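Local coordinates for protein putative nitroreductase (Thermotoga maritima, PDB 1VKW) that is a putative nitroreductase, probably an oxidoreductase related to the FMN-dependent nitroreductases, though its substrate is not established, at residues Lys126-Thr131 with Asn160-Lys165. Numbering follows the deposited sequence.
Sequences KRRPIT and NRQPWK. With SO4 (sulfate ion), chain C.
Q162 lays its side chain between two arginines, its CD overlapping the rim of one face of the R128 guanidinium while the CD of R127 packs 3.6 Å from that same Q162 CD. The case illustrates how side-chain amides and guanidinium groups can tie two irregular stretches of chain together by bonding to backbone atoms. R128 N gives a straight hydrogen bond (168°) to a lone pair of Q162 OE1, 2.9 Å away, and Q162 NE2 turns back to N160 O, fixing the amide at both ends. With CG beside its backbone N (chi1 -62°) and the chain bent at chi3, R128 brings NH1 and NH2 end-on to R161 O, each at 3.1 Å. K126 O is shared: N160 ND2 reaches it at 3.1 Å from one face of the carbonyl plane, R127 NH1 from the other. N160 OD1 lies over a face of the R127 guanidinium, whose NH2 binds sulfate O2 at 2.9 Å. Were R127 cut back to alanine, K126 O would probably lose one of these two donors and the sulfate its R127 contacts. R22 and S24 also hydrogen-bond this ion, probably from the crystallisation liquor. The arrangement is surface packing within the putative nitroreductase domain, joining the chain entering helix 130-133 to the loop between helix 143-153 and strand 165-168.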
# COMPACT_ATOMS: atom_id res chain seq x y z
N LYS A 126 10.92 -11.89 2.86
CA LYS A 126 10.55 -13.27 2.63
C LYS A 126 9.20 -13.28 1.96
O LYS A 126 8.23 -12.73 2.48
CB LYS A 126 10.52 -14.03 3.95
CG LYS A 126 11.90 -14.23 4.56
CD LYS A 126 11.85 -15.14 5.79
CE LYS A 126 13.15 -15.87 6.02
NZ LYS A 126 12.91 -17.11 6.82
N ARG A 127 9.16 -13.90 0.79
CA ARG A 127 7.91 -14.10 0.09
C ARG A 127 7.94 -15.46 -0.53
O ARG A 127 9.01 -15.97 -0.93
CB ARG A 127 7.68 -13.04 -1.00
CG ARG A 127 7.42 -11.63 -0.50
CD ARG A 127 6.13 -11.45 0.26
NE ARG A 127 5.90 -10.04 0.59
CZ ARG A 127 6.49 -9.37 1.59
NH1 ARG A 127 7.35 -9.97 2.40
NH2 ARG A 127 6.22 -8.09 1.77
N ARG A 128 6.76 -16.06 -0.62
CA ARG A 128 6.60 -17.32 -1.31
C ARG A 128 6.82 -17.07 -2.80
O ARG A 128 6.71 -15.92 -3.27
CB ARG A 128 5.22 -17.91 -1.02
CG ARG A 128 5.03 -18.19 0.47
CD ARG A 128 3.86 -19.11 0.79
NE ARG A 128 2.59 -18.50 0.44
CZ ARG A 128 1.83 -17.79 1.28
NH1 ARG A 128 2.21 -17.57 2.53
NH2 ARG A 128 0.69 -17.29 0.83
N PRO A 129 7.12 -18.13 -3.56
CA PRO A 129 7.38 -18.00 -4.99
C PRO A 129 6.21 -17.42 -5.78
O PRO A 129 5.05 -17.70 -5.48
CB PRO A 129 7.66 -19.44 -5.43
CG PRO A 129 8.04 -20.14 -4.20
CD PRO A 129 7.26 -19.52 -3.10
N ILE A 130 6.51 -16.59 -6.78
CA ILE A 130 5.45 -15.90 -7.52
C ILE A 130 4.44 -16.88 -8.08
O ILE A 130 3.24 -16.59 -8.09
CB ILE A 130 6.04 -14.98 -8.63
CG1 ILE A 130 4.91 -14.29 -9.41
CG2 ILE A 130 6.90 -15.75 -9.59
CD1 ILE A 130 5.34 -12.96 -10.00
N THR A 131 4.91 -18.05 -8.52
CA THR A 131 4.02 -19.06 -9.11
C THR A 131 3.02 -19.61 -8.10
O THR A 131 2.01 -20.17 -8.50
CB THR A 131 4.81 -20.24 -9.71
OG1 THR A 131 5.73 -20.73 -8.74
CG2 THR A 131 5.69 -19.79 -10.89
N ASN A 160 2.60 -11.57 7.60
CA ASN A 160 3.18 -12.05 6.34
C ASN A 160 2.51 -13.29 5.74
O ASN A 160 3.14 -14.12 5.08
CB ASN A 160 4.69 -12.28 6.47
CG ASN A 160 5.40 -12.25 5.11
OD1 ASN A 160 4.99 -11.54 4.20
ND2 ASN A 160 6.47 -13.03 4.98
N ARG A 161 1.20 -13.39 5.91
CA ARG A 161 0.54 -14.58 5.41
C ARG A 161 0.30 -14.54 3.91
O ARG A 161 0.02 -15.58 3.33
CB ARG A 161 -0.74 -14.88 6.16
CG ARG A 161 -1.83 -13.88 6.00
CD ARG A 161 -2.88 -14.04 7.09
NE ARG A 161 -3.65 -12.82 7.29
CZ ARG A 161 -4.48 -12.62 8.30
NH1 ARG A 161 -4.69 -13.57 9.20
NH2 ARG A 161 -5.12 -11.47 8.40
N GLN A 162 0.39 -13.35 3.31
CA GLN A 162 0.41 -13.18 1.84
C GLN A 162 -0.81 -13.85 1.23
O GLN A 162 -0.68 -14.74 0.38
CB GLN A 162 1.69 -13.79 1.25
CG GLN A 162 2.98 -13.20 1.77
CD GLN A 162 4.17 -14.14 1.63
OE1 GLN A 162 4.62 -14.44 0.52
NE2 GLN A 162 4.72 -14.57 2.76
N PRO A 163 -2.00 -13.43 1.66
CA PRO A 163 -3.23 -14.19 1.41
C PRO A 163 -3.88 -13.92 0.03
O PRO A 163 -5.09 -13.69 -0.04
CB PRO A 163 -4.15 -13.70 2.55
CG PRO A 163 -3.74 -12.27 2.77
CD PRO A 163 -2.27 -12.20 2.44
N TRP A 164 -3.11 -13.99 -1.04
CA TRP A 164 -3.60 -13.58 -2.37
C TRP A 164 -3.59 -14.70 -3.39
O TRP A 164 -2.65 -15.49 -3.47
CB TRP A 164 -2.77 -12.42 -2.91
CG TRP A 164 -2.48 -11.37 -1.92
CD1 TRP A 164 -3.37 -10.54 -1.32
CD2 TRP A 164 -1.19 -11.02 -1.41
NE1 TRP A 164 -2.71 -9.69 -0.46
CE2 TRP A 164 -1.37 -9.96 -0.50
CE3 TRP A 164 0.11 -11.49 -1.63
CZ2 TRP A 164 -0.31 -9.36 0.19
CZ3 TRP A 164 1.17 -10.88 -0.94
CH2 TRP A 164 0.94 -9.83 -0.05
N LYS A 165 -4.64 -14.75 -4.18
CA LYS A 165 -4.66 -15.59 -5.36
C LYS A 165 -4.88 -14.65 -6.53
O LYS A 165 -5.84 -13.87 -6.51
CB LYS A 165 -5.77 -16.63 -5.25
CG LYS A 165 -5.69 -17.82 -6.19
CD LYS A 165 -6.72 -18.92 -5.79
CE LYS A 165 -6.73 -20.12 -6.73
NZ LYS A 165 -7.86 -21.10 -6.45
S SO4 C . 7.66 -6.78 5.10
O1 SO4 C . 7.43 -7.97 5.89
O2 SO4 C . 8.07 -7.16 3.76
O3 SO4 C . 6.43 -6.00 5.08
O4 SO4 C . 8.74 -5.98 5.69